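Local atomic coordinates of putative ATP-dependent endonuclease of the OLD family (Thermus scotoductus, PDB entry 6P74), a protein that degrades linear and supercoiled double-stranded DNA in the 5'-to-3' direction, nicks and linearizes circular DNA, and has DNA-stimulated ATPase activity. Residues A[498-501]-A[502-505]; A[507-510]-A[511-514]; A[475-478]-A[479-483]; A[465-469]-A[470-474]. All coordinates share one frame; numbering follows the deposited sequence.

Contact 1: residues A[498-501]-A[502-505]; sequences EILK and TVDV
T502 folds its side chain back over the preceding helical turn, covering the carbonyl of I499. Its chi1 of 67° sets OG1 between the backbone N and the carbonyl carbon. From there OG1 donates to I499 O at 2.7 Å, in the plane of that carbonyl. The backbone of T502 uses the same acceptor: T502 N lies 2.9 Å from I499 O but comes from above the carbonyl plane. I499 O is therefore gripped twice by one residue, from two directions. The other branch, T502 CG2, rests 3.5 Å from E498 O, a van der Waals contact.

V503 continues the pattern one residue on. V503 N donates to L500 O at 3.1 Å, again from above the plane. Its CB sits 3.5 Å from L500 O, and its CG2 reaches CD2 of L500 at 4.3 Å, a loose apolar touch. L500 itself is buried against A384 and Q387 of helix 379-391 and against L483, while L500 O has a further donor in Q391 NE2.

Both backbone bonds run from a residue to the third one before it, so the chain ends in tight turns as helix 493-501 of the Toprim domain gives way to loop. With both an amide and a hydroxyl of T502 as donors, the I499 carbonyl is satisfied within the turn.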
ATOM      1  N   GLU A 498      34.408 -38.660  -1.194  1.00 83.64           N
ATOM      2  CA  GLU A 498      35.135 -39.518  -2.111  1.00 89.31           C
ATOM      3  C   GLU A 498      34.555 -40.926  -2.137  1.00 85.38           C
ATOM      4  O   GLU A 498      34.532 -41.559  -3.201  1.00 89.11           O
ATOM      5  CB  GLU A 498      36.636 -39.516  -1.807  1.00106.25           C
ATOM      6  CG  GLU A 498      37.108 -39.935  -0.438  1.00115.36           C
ATOM      7  CD  GLU A 498      38.616 -39.675  -0.279  1.00132.71           C
ATOM      8  OE1 GLU A 498      39.059 -38.541  -0.589  1.00138.53           O
ATOM      9  OE2 GLU A 498      39.362 -40.603   0.126  1.00137.55           O
ATOM     10  N   ILE A 499      34.036 -41.425  -1.015  1.00 76.26           N
ATOM     11  CA  ILE A 499      33.303 -42.689  -1.075  1.00 74.29           C
ATOM     12  C   ILE A 499      32.105 -42.558  -2.005  1.00 74.27           C
ATOM     13  O   ILE A 499      31.944 -43.340  -2.950  1.00 75.94           O
ATOM     14  CB  ILE A 499      32.874 -43.144   0.329  1.00 71.52           C
ATOM     15  CG1 ILE A 499      34.096 -43.644   1.112  1.00 82.83           C
ATOM     16  CG2 ILE A 499      31.830 -44.223   0.226  1.00 63.03           C
ATOM     17  CD1 ILE A 499      33.834 -43.784   2.614  1.00 84.70           C
ATOM     18  N   LEU A 500      31.255 -41.553  -1.763  1.00 71.80           N
ATOM     19  CA  LEU A 500      30.030 -41.422  -2.546  1.00 70.63           C
ATOM     20  C   LEU A 500      30.312 -41.170  -4.015  1.00 74.48           C
ATOM     21  O   LEU A 500      29.499 -41.524  -4.877  1.00 73.47           O
ATOM     22  CB  LEU A 500      29.174 -40.296  -1.986  1.00 69.63           C
ATOM     23  CG  LEU A 500      28.491 -40.684  -0.693  1.00 69.81           C
ATOM     24  CD1 LEU A 500      27.820 -39.471  -0.061  1.00 69.16           C
ATOM     25  CD2 LEU A 500      27.515 -41.803  -0.989  1.00 67.06           C
ATOM     26  N   LYS A 501      31.440 -40.543  -4.325  1.00 80.28           N
ATOM     27  CA  LYS A 501      31.768 -40.316  -5.723  1.00 90.55           C
ATOM     28  C   LYS A 501      32.026 -41.615  -6.489  1.00 87.71           C
ATOM     29  O   LYS A 501      31.958 -41.604  -7.723  1.00 87.83           O
ATOM     30  CB  LYS A 501      32.975 -39.367  -5.835  1.00 93.93           C
ATOM     31  CG  LYS A 501      32.660 -37.889  -5.541  1.00 90.60           C
ATOM     32  CD  LYS A 501      33.890 -36.998  -5.723  1.00 97.50           C
ATOM     33  CE  LYS A 501      33.609 -35.572  -5.265  1.00102.30           C
ATOM     34  NZ  LYS A 501      34.819 -34.693  -5.334  1.00107.90           N
ATOM     35  N   THR A 502      32.308 -42.732  -5.807  1.00 84.78           N
ATOM     36  CA  THR A 502      32.503 -43.998  -6.522  1.00 89.22           C
ATOM     37  C   THR A 502      31.207 -44.781  -6.707  1.00 83.24           C
ATOM     38  O   THR A 502      31.220 -45.817  -7.379  1.00 89.14           O
ATOM     39  CB  THR A 502      33.517 -44.903  -5.801  1.00 81.86           C
ATOM     40  OG1 THR A 502      32.962 -45.322  -4.543  1.00 81.48           O
ATOM     41  CG2 THR A 502      34.833 -44.179  -5.558  1.00 80.65           C
ATOM     42  N   VAL A 503      30.116 -44.282  -6.117  1.00 75.89           N
ATOM     43  CA  VAL A 503      28.784 -44.949  -6.218  1.00 74.78           C
ATOM     44  C   VAL A 503      28.119 -44.526  -7.533  1.00 80.71           C
ATOM     45  O   VAL A 503      28.486 -43.460  -8.065  1.00 83.22           O
ATOM     46  CB  VAL A 503      27.892 -44.616  -5.006  1.00 75.73           C
ATOM     47  CG1 VAL A 503      26.522 -45.267  -5.116  1.00 71.40           C
ATOM     48  CG2 VAL A 503      28.562 -44.992  -3.693  1.00 67.37           C
ATOM     49  N   ASP A 504      27.179 -45.338  -8.028  1.00 85.13           N
ATOM     50  CA  ASP A 504      26.462 -45.036  -9.298  1.00 88.42           C
ATOM     51  C   ASP A 504      24.990 -44.737  -8.987  1.00 82.79           C
ATOM     52  O   ASP A 504      24.217 -45.700  -8.810  1.00 72.87           O
ATOM     53  CB  ASP A 504      26.611 -46.178 -10.306  1.00 91.16           C
ATOM     54  CG  ASP A 504      25.557 -46.155 -11.400  1.00 97.61           C
ATOM     55  OD1 ASP A 504      25.048 -45.058 -11.701  1.00 98.59           O
ATOM     56  OD2 ASP A 504      25.256 -47.237 -11.944  1.00100.62           O
ATOM     57  N   VAL A 505      24.629 -43.451  -8.927  1.00 81.87           N
ATOM     58  CA  VAL A 505      23.226 -43.034  -8.634  1.00 78.03           C
ATOM     59  C   VAL A 505      22.268 -43.929  -9.430  1.00 73.35           C
ATOM     60  O   VAL A 505      21.121 -44.114  -8.979  1.00 76.39           O
ATOM     61  CB  VAL A 505      23.002 -41.544  -8.958  1.00 79.08           C
ATOM     62  CG1 VAL A 505      23.667 -40.637  -7.934  1.00 77.38           C
ATOM     63  CG2 VAL A 505      23.466 -41.196 -10.364  1.00 69.91           C
TER

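Contact 2: residues A[507-510]-A[511-514]; sequences QPPD and ALRP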
ATOM      1  N   GLN A 507      22.364 -47.262  -9.995  1.00 86.25           N
ATOM      2  CA  GLN A 507      22.029 -48.487  -9.222  1.00 80.18           C
ATOM      3  C   GLN A 507      22.720 -48.426  -7.854  1.00 68.18           C
ATOM      4  O   GLN A 507      23.577 -49.294  -7.589  1.00 79.27           O
ATOM      5  CB  GLN A 507      22.440 -49.738 -10.000  1.00 81.06           C
ATOM      6  CG  GLN A 507      21.939 -49.753 -11.438  1.00 89.50           C
ATOM      7  CD  GLN A 507      22.623 -50.810 -12.269  1.00 96.84           C
ATOM      8  OE1 GLN A 507      23.846 -50.836 -12.392  1.00 82.64           O
ATOM      9  NE2 GLN A 507      21.831 -51.696 -12.853  1.00106.04           N
ATOM     10  N   PRO A 508      22.351 -47.408  -7.019  1.00 66.65           N
ATOM     11  CA  PRO A 508      23.021 -47.356  -5.697  1.00 66.94           C
ATOM     12  C   PRO A 508      23.024 -48.729  -5.007  1.00 73.20           C
ATOM     13  O   PRO A 508      22.058 -49.456  -5.159  1.00 71.86           O
ATOM     14  CB  PRO A 508      22.275 -46.366  -4.786  1.00 61.26           C
ATOM     15  CG  PRO A 508      21.016 -46.070  -5.532  1.00 60.72           C
ATOM     16  CD  PRO A 508      21.496 -46.134  -6.960  1.00 61.12           C
ATOM     17  N   PRO A 509      24.132 -49.045  -4.269  1.00 77.54           N
ATOM     18  CA  PRO A 509      24.130 -50.370  -3.603  1.00 73.03           C
ATOM     19  C   PRO A 509      22.817 -50.622  -2.845  1.00 64.69           C
ATOM     20  O   PRO A 509      22.084 -49.676  -2.615  1.00 68.61           O
ATOM     21  CB  PRO A 509      25.286 -50.433  -2.589  1.00 70.99           C
ATOM     22  CG  PRO A 509      25.758 -49.019  -2.496  1.00 79.94           C
ATOM     23  CD  PRO A 509      25.537 -48.540  -3.910  1.00 76.35           C
ATOM     24  N   ASP A 510      22.560 -51.883  -2.483  1.00 75.49           N
ATOM     25  CA  ASP A 510      21.323 -52.257  -1.746  1.00 77.30           C
ATOM     26  C   ASP A 510      21.337 -51.590  -0.366  1.00 67.94           C
ATOM     27  O   ASP A 510      20.270 -51.109   0.068  1.00 66.72           O
ATOM     28  CB  ASP A 510      21.176 -53.778  -1.641  1.00 87.93           C
ATOM     29  CG  ASP A 510      19.733 -54.237  -1.515  1.00100.49           C
ATOM     30  OD1 ASP A 510      18.855 -53.576  -2.104  1.00106.70           O
ATOM     31  OD2 ASP A 510      19.499 -55.251  -0.829  1.00110.14           O
ATOM     32  N   ALA A 511      22.502 -51.568   0.289  1.00 68.22           N
ATOM     33  CA  ALA A 511      22.640 -50.952   1.629  1.00 68.91           C
ATOM     34  C   ALA A 511      22.419 -49.438   1.526  1.00 67.67           C
ATOM     35  O   ALA A 511      21.768 -48.872   2.426  1.00 67.58           O
ATOM     36  CB  ALA A 511      23.998 -51.274   2.205  1.00 69.50           C
ATOM     37  N   LEU A 512      22.945 -48.818   0.465  1.00 68.65           N
ATOM     38  CA  LEU A 512      22.801 -47.381   0.257  1.00 73.82           C
ATOM     39  C   LEU A 512      21.476 -46.989  -0.398  1.00 70.23           C
ATOM     40  O   LEU A 512      21.083 -45.813  -0.332  1.00 71.57           O
ATOM     41  CB  LEU A 512      23.960 -46.898  -0.609  1.00 69.06           C
ATOM     42  CG  LEU A 512      24.468 -45.473  -0.517  1.00 71.81           C
ATOM     43  CD1 LEU A 512      24.531 -44.982   0.907  1.00 65.41           C
ATOM     44  CD2 LEU A 512      25.859 -45.502  -1.102  1.00 80.71           C
ATOM     45  N   ARG A 513      20.789 -47.946  -1.016  1.00 61.18           N
ATOM     46  CA  ARG A 513      19.593 -47.647  -1.798  1.00 63.44           C
ATOM     47  C   ARG A 513      18.539 -46.842  -1.051  1.00 58.57           C
ATOM     48  O   ARG A 513      18.002 -45.895  -1.643  1.00 62.36           O
ATOM     49  CB  ARG A 513      18.996 -48.966  -2.305  1.00 71.73           C
ATOM     50  CG  ARG A 513      17.624 -48.826  -2.955  1.00 67.78           C
ATOM     51  CD  ARG A 513      17.030 -50.194  -3.293  1.00 57.58           C
ATOM     52  NE  ARG A 513      17.776 -50.851  -4.360  1.00 65.53           N
ATOM     53  CZ  ARG A 513      17.767 -52.164  -4.547  1.00 67.17           C
ATOM     54  NH1 ARG A 513      17.074 -52.931  -3.710  1.00 60.39           N
ATOM     55  NH2 ARG A 513      18.454 -52.708  -5.540  1.00 62.60           N
ATOM     56  N   PRO A 514      18.194 -47.136   0.209  1.00 56.82           N
ATOM     57  CA  PRO A 514      17.150 -46.330   0.862  1.00 63.26           C
ATOM     58  C   PRO A 514      17.561 -44.879   1.021  1.00 66.29           C
ATOM     59  O   PRO A 514      16.692 -43.998   1.012  1.00 62.85           O
ATOM     60  CB  PRO A 514      16.943 -47.046   2.214  1.00 55.48           C
ATOM     61  CG  PRO A 514      17.490 -48.490   1.941  1.00 50.82           C
ATOM     62  CD  PRO A 514      18.704 -48.173   1.120  1.00 55.35           C
TER
HETATM   63  O   HOH W   1      19.463 -50.137  -6.354  1.00 63.59           O
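R513 starts its side chain against the turn carbonyls: CB lies 3.2 Å from P509 O and 3.4 Å from D510 O. CG stands opposite the backbone N (chi1 171°), and the chain then bends at chi3 (-68°). This brings CD and NE alongside the carboxylate of D510. NE donates to a water at 2.7 Å, and the water in turn donates to P508 O, bridging arginine and loop. CZ has OD1 of D510 over one face. At the tip, NH1 forms a salt bridge with D510 OD1 at 2.5 Å. This is very short, so the exact distance is doubtful. The carboxylate and guanidinium planes are 70° apart, so the two groups do not pair flat.

R513 N makes weak bonds to P509 O and D510 O. P509 and L512 lie side by side and point the same way, with P509 CG pressed tightly on L512 CB at 3.4 Å.

This stretch leads from the loop after helix 493-501 into helix 513-523 of the Toprim domain. L512 is buried against L479, A482 and L483 of helix 479-483, with V503 beside it, while P514 packs against strand 472-475 at F473 and V474.

Contact 3: residues A[475-478]-A[479-483]; sequences VQPS and LEAAL
S478 O takes the amide of A482 in a bond of 2.9 Å, nearly straight at 163° and in the carbonyl plane. S478 is the N-cap of helix 479-483, at the strand-to-helix junction of the Toprim domain. Its hydroxyl completes the cap: S478 OG accepts from A481 N at 3.1 Å. A chi1 of 64° turns OG over the first helical turn to do so. The same OG also has a weak hydrogen bond to a bound HEPES molecule, probably from the crystallisation liquor.

S478 and E480 are inferred ligands of the second divalent metal. E480 and D431 bind the samarium ion found in the crystal, and D431 OD1 also accepts from L479 N. E480 is bent at chi2 (93°), which swings its carboxylate back toward the cap. OE1 comes to 3.4 Å from S478 CB. OE2 forms a salt bridge with R487, the inferred active-site arginine.

The peptide bond before P477 is cis, in the short link between strand 472-475 and helix 479-483. The ring then meets the helix through P477 CG, 3.8 Å from A481 CB. V475 CG1 lies over the start of the helix, 3.5 Å from L479 N and 4.2 Å from A482 CB.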
ATOM      1  N   VAL A 475      18.062 -46.849   6.541  1.00 63.88           N
ATOM      2  CA  VAL A 475      19.344 -47.420   6.124  1.00 69.44           C
ATOM      3  C   VAL A 475      19.726 -48.527   7.101  1.00 64.27           C
ATOM      4  O   VAL A 475      19.934 -48.263   8.288  1.00 62.64           O
ATOM      5  CB  VAL A 475      20.444 -46.352   6.061  1.00 64.11           C
ATOM      6  CG1 VAL A 475      21.733 -47.012   5.539  1.00 55.07           C
ATOM      7  CG2 VAL A 475      20.032 -45.210   5.172  1.00 55.74           C
ATOM      8  N   GLN A 476      19.815 -49.763   6.603  1.00 60.96           N
ATOM      9  CA  GLN A 476      20.095 -50.988   7.369  1.00 63.46           C
ATOM     10  C   GLN A 476      21.522 -51.454   7.127  1.00 66.55           C
ATOM     11  O   GLN A 476      21.878 -51.727   5.968  1.00 67.37           O
ATOM     12  CB  GLN A 476      19.145 -52.101   6.926  1.00 63.07           C
ATOM     13  CG  GLN A 476      17.699 -51.719   6.909  1.00 72.83           C
ATOM     14  CD  GLN A 476      16.835 -52.940   6.797  1.00 81.34           C
ATOM     15  OE1 GLN A 476      16.529 -53.385   5.697  1.00 87.16           O
ATOM     16  NE2 GLN A 476      16.475 -53.523   7.937  1.00 87.89           N
ATOM     17  N   PRO A 477      22.348 -51.630   8.164  1.00 61.43           N
ATOM     18  CA  PRO A 477      22.053 -51.267   9.548  1.00 60.07           C
ATOM     19  C   PRO A 477      22.284 -49.789   9.806  1.00 61.79           C
ATOM     20  O   PRO A 477      21.701 -49.272  10.749  1.00 57.37           O
ATOM     21  CB  PRO A 477      23.037 -52.106  10.366  1.00 63.25           C
ATOM     22  CG  PRO A 477      24.191 -52.379   9.412  1.00 70.11           C
ATOM     23  CD  PRO A 477      23.531 -52.516   8.056  1.00 59.79           C
ATOM     24  N   SER A 478      23.107 -49.129   8.990  1.00 59.08           N
ATOM     25  CA  SER A 478      23.407 -47.712   9.192  1.00 65.91           C
ATOM     26  C   SER A 478      24.113 -47.175   7.961  1.00 63.56           C
ATOM     27  O   SER A 478      24.717 -47.934   7.202  1.00 60.81           O
ATOM     28  CB  SER A 478      24.306 -47.492  10.410  1.00 67.31           C
ATOM     29  OG  SER A 478      25.564 -48.119  10.180  1.00 61.40           O
ATOM     30  N   LEU A 479      24.076 -45.849   7.805  1.00 61.14           N
ATOM     31  CA  LEU A 479      24.782 -45.213   6.693  1.00 62.67           C
ATOM     32  C   LEU A 479      26.277 -45.452   6.792  1.00 62.78           C
ATOM     33  O   LEU A 479      26.947 -45.675   5.772  1.00 64.39           O
ATOM     34  CB  LEU A 479      24.482 -43.707   6.637  1.00 60.10           C
ATOM     35  CG  LEU A 479      25.107 -42.910   5.478  1.00 64.99           C
ATOM     36  CD1 LEU A 479      24.548 -43.314   4.154  1.00 60.66           C
ATOM     37  CD2 LEU A 479      24.986 -41.367   5.648  1.00 64.05           C
ATOM     38  N   GLU A 480      26.826 -45.418   8.012  1.00 59.46           N
ATOM     39  CA  GLU A 480      28.243 -45.722   8.179  1.00 58.56           C
ATOM     40  C   GLU A 480      28.578 -47.097   7.623  1.00 66.79           C
ATOM     41  O   GLU A 480      29.603 -47.273   6.958  1.00 69.05           O
ATOM     42  CB  GLU A 480      28.661 -45.660   9.645  1.00 60.13           C
ATOM     43  CG  GLU A 480      28.548 -44.311  10.286  1.00 67.43           C
ATOM     44  CD  GLU A 480      27.220 -44.129  10.972  1.00 64.11           C
ATOM     45  OE1 GLU A 480      26.236 -44.734  10.477  1.00 61.44           O
ATOM     46  OE2 GLU A 480      27.178 -43.417  12.006  1.00 68.08           O
ATOM     47  N   ALA A 481      27.732 -48.090   7.896  1.00 71.71           N
ATOM     48  CA  ALA A 481      28.016 -49.422   7.379  1.00 70.05           C
ATOM     49  C   ALA A 481      27.809 -49.475   5.870  1.00 74.55           C
ATOM     50  O   ALA A 481      28.597 -50.104   5.154  1.00 76.90           O
ATOM     51  CB  ALA A 481      27.156 -50.467   8.094  1.00 60.57           C
ATOM     52  N   ALA A 482      26.771 -48.802   5.360  1.00 66.63           N
ATOM     53  CA  ALA A 482      26.576 -48.763   3.910  1.00 69.24           C
ATOM     54  C   ALA A 482      27.770 -48.130   3.192  1.00 75.45           C
ATOM     55  O   ALA A 482      28.122 -48.551   2.078  1.00 73.86           O
ATOM     56  CB  ALA A 482      25.285 -48.014   3.577  1.00 64.30           C
ATOM     57  N   LEU A 483      28.411 -47.130   3.810  1.00 70.04           N
ATOM     58  CA  LEU A 483      29.543 -46.467   3.178  1.00 72.64           C
ATOM     59  C   LEU A 483      30.872 -47.179   3.408  1.00 78.14           C
ATOM     60  O   LEU A 483      31.847 -46.843   2.732  1.00 73.23           O
ATOM     61  CB  LEU A 483      29.678 -45.012   3.662  1.00 65.02           C
ATOM     62  CG  LEU A 483      28.572 -44.041   3.234  1.00 64.85           C
ATOM     63  CD1 LEU A 483      28.791 -42.680   3.901  1.00 70.23           C
ATOM     64  CD2 LEU A 483      28.429 -43.914   1.709  1.00 58.16           C
TER

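Contact 4: residues A[465-469]-A[470-474]; sequences ACAGA and ERVFV
G468 leaves the helix with a positive phi of 91°, and four residues from A469 to V472 then make a type I beta turn closed by V472 N donating to A469 O at 3.1 Å. E470 and R471 hold the two corners of that turn. Such a phi is easily adopted by glycine, which has no side chain to collide with the carbonyl before it.

R471 folds back over the end of the helix. Its chain bends at chi2 and chi3 (-87°), and this lays the guanidinium over the carbonyl of A467. A467 O sits above the middle of one face, 3.2 Å from CZ. The NH groups are not aimed at it, so the attraction is probably electrostatic, between a positive plane and a negative oxygen. E470 bends round on the same side and joins in: OE2 forms a salt bridge with R471 NH1 at 3.0 Å.

The turn connects helix 443-467 to strand 472-475, an outermost strand within this chain of the four-stranded parallel sheet of the Toprim domain. Strand 426-431 lies next to it, and its V428 shares backbone bonds with both R471 and F473.

V472 points its side chain back at the helix end. Its CG2 lies 3.5 Å from A467 CB and 3.2 Å from G468 O, so the methyl group closes over the glycine carbonyl. E470 O receives a hydrogen bond from Q521 NE2 of helix 513-523.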
ATOM      1  N   ALA A 465       5.327 -44.186  13.144  1.00 63.03           N
ATOM      2  CA  ALA A 465       3.969 -43.837  13.536  1.00 66.03           C
ATOM      3  C   ALA A 465       3.658 -42.376  13.227  1.00 67.04           C
ATOM      4  O   ALA A 465       2.573 -42.063  12.729  1.00 73.41           O
ATOM      5  CB  ALA A 465       3.761 -44.123  15.028  1.00 58.07           C
ATOM      6  N   CYS A 466       4.585 -41.459  13.504  1.00 60.73           N
ATOM      7  CA  CYS A 466       4.208 -40.079  13.232  1.00 68.28           C
ATOM      8  C   CYS A 466       4.392 -39.725  11.758  1.00 74.87           C
ATOM      9  O   CYS A 466       3.538 -39.047  11.185  1.00 69.37           O
ATOM     10  CB  CYS A 466       4.964 -39.115  14.136  1.00 59.31           C
ATOM     11  SG  CYS A 466       6.777 -39.327  14.192  1.00 78.05           S
ATOM     12  N   ALA A 467       5.464 -40.194  11.110  1.00 70.52           N
ATOM     13  CA  ALA A 467       5.679 -39.788   9.723  1.00 57.51           C
ATOM     14  C   ALA A 467       4.777 -40.532   8.745  1.00 52.53           C
ATOM     15  O   ALA A 467       4.399 -39.967   7.709  1.00 56.00           O
ATOM     16  CB  ALA A 467       7.150 -39.976   9.336  1.00 59.96           C
ATOM     17  N   GLY A 468       4.388 -41.770   9.052  1.00 55.31           N
ATOM     18  CA  GLY A 468       3.815 -42.647   8.043  1.00 52.92           C
ATOM     19  C   GLY A 468       4.998 -43.415   7.454  1.00 61.85           C
ATOM     20  O   GLY A 468       6.135 -42.908   7.451  1.00 54.62           O
ATOM     21  N   ALA A 469       4.745 -44.633   6.949  1.00 54.69           N
ATOM     22  CA  ALA A 469       5.839 -45.495   6.533  1.00 66.22           C
ATOM     23  C   ALA A 469       6.215 -45.046   5.133  1.00 68.50           C
ATOM     24  O   ALA A 469       7.387 -45.133   4.756  1.00 65.17           O
ATOM     25  CB  ALA A 469       5.466 -46.979   6.537  1.00 62.00           C
ATOM     26  N   GLU A 470       5.245 -44.554   4.357  1.00 56.79           N
ATOM     27  CA  GLU A 470       5.506 -44.146   2.988  1.00 59.58           C
ATOM     28  C   GLU A 470       6.436 -42.949   2.895  1.00 64.90           C
ATOM     29  O   GLU A 470       6.914 -42.642   1.795  1.00 64.05           O
ATOM     30  CB  GLU A 470       4.179 -43.864   2.264  1.00 59.70           C
ATOM     31  CG  GLU A 470       3.499 -42.544   2.612  1.00 63.26           C
ATOM     32  CD  GLU A 470       2.806 -42.545   3.969  1.00 70.63           C
ATOM     33  OE1 GLU A 470       2.705 -43.609   4.614  1.00 73.48           O
ATOM     34  OE2 GLU A 470       2.359 -41.453   4.393  1.00 84.90           O
ATOM     35  N   ARG A 471       6.733 -42.289   4.010  1.00 64.91           N
ATOM     36  CA  ARG A 471       7.623 -41.137   4.011  1.00 68.65           C
ATOM     37  C   ARG A 471       8.966 -41.425   4.666  1.00 66.27           C
ATOM     38  O   ARG A 471       9.791 -40.510   4.785  1.00 65.18           O
ATOM     39  CB  ARG A 471       6.938 -39.956   4.709  1.00 65.12           C
ATOM     40  CG  ARG A 471       5.545 -39.684   4.167  1.00 77.96           C
ATOM     41  CD  ARG A 471       5.267 -38.189   4.001  1.00 76.32           C
ATOM     42  NE  ARG A 471       4.752 -37.575   5.199  1.00 88.35           N
ATOM     43  CZ  ARG A 471       3.498 -37.716   5.608  1.00 99.98           C
ATOM     44  NH1 ARG A 471       2.680 -38.487   4.899  1.00114.02           N
ATOM     45  NH2 ARG A 471       3.066 -37.106   6.715  1.00 88.30           N
ATOM     46  N   VAL A 472       9.211 -42.660   5.095  1.00 63.12           N
ATOM     47  CA  VAL A 472      10.382 -43.004   5.892  1.00 64.81           C
ATOM     48  C   VAL A 472      11.223 -44.036   5.160  1.00 63.76           C
ATOM     49  O   VAL A 472      10.709 -45.078   4.733  1.00 60.42           O
ATOM     50  CB  VAL A 472       9.986 -43.520   7.284  1.00 59.44           C
ATOM     51  CG1 VAL A 472      11.251 -43.871   8.094  1.00 54.35           C
ATOM     52  CG2 VAL A 472       9.237 -42.477   7.979  1.00 54.50           C
ATOM     53  N   PHE A 473      12.515 -43.745   5.034  1.00 65.13           N
ATOM     54  CA  PHE A 473      13.501 -44.670   4.481  1.00 65.01           C
ATOM     55  C   PHE A 473      14.492 -45.058   5.575  1.00 60.96           C
ATOM     56  O   PHE A 473      14.987 -44.191   6.298  1.00 60.45           O
ATOM     57  CB  PHE A 473      14.209 -44.030   3.284  1.00 58.59           C
ATOM     58  CG  PHE A 473      13.277 -43.743   2.133  1.00 59.09           C
ATOM     59  CD1 PHE A 473      12.363 -42.703   2.207  1.00 61.41           C
ATOM     60  CD2 PHE A 473      13.258 -44.563   1.021  1.00 59.80           C
ATOM     61  CE1 PHE A 473      11.468 -42.460   1.172  1.00 62.88           C
ATOM     62  CE2 PHE A 473      12.382 -44.314  -0.037  1.00 61.90           C
ATOM     63  CZ  PHE A 473      11.489 -43.258   0.036  1.00 58.72           C
ATOM     64  N   VAL A 474      14.780 -46.354   5.705  1.00 60.86           N
ATOM     65  CA  VAL A 474      15.644 -46.822   6.779  1.00 65.04           C
ATOM     66  C   VAL A 474      16.910 -47.413   6.179  1.00 60.00           C
ATOM     67  O   VAL A 474      16.846 -48.372   5.405  1.00 59.51           O
ATOM     68  CB  VAL A 474      14.947 -47.838   7.685  1.00 61.46           C
ATOM     69  CG1 VAL A 474      15.905 -48.217   8.803  1.00 63.54           C
ATOM     70  CG2 VAL A 474      13.622 -47.231   8.265  1.00 62.32           C
TER

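The four contacts follow one another along the Toprim domain in the order 4, 3, 1, 2. None nests in or crosses another. Contact 4 closes the turn from helix 443-467 into strand 472-475. Contact 3 adjoins it and closes the step from that strand into helix 479-483. Contact 1 closes the exit from helix 493-501, and contact 2 the entry to helix 513-523. The later contacts fold back on the earlier ones. L500 packs on L483, joining contacts 1 and 3. A511 meets A482 and V475, joining contacts 2 and 3. V503 packs on P509 and L512, joining contacts 1 and 2. P514 lies against F473 and V474, joining contacts 2 and 4. Contacts 1 and 4 do not touch.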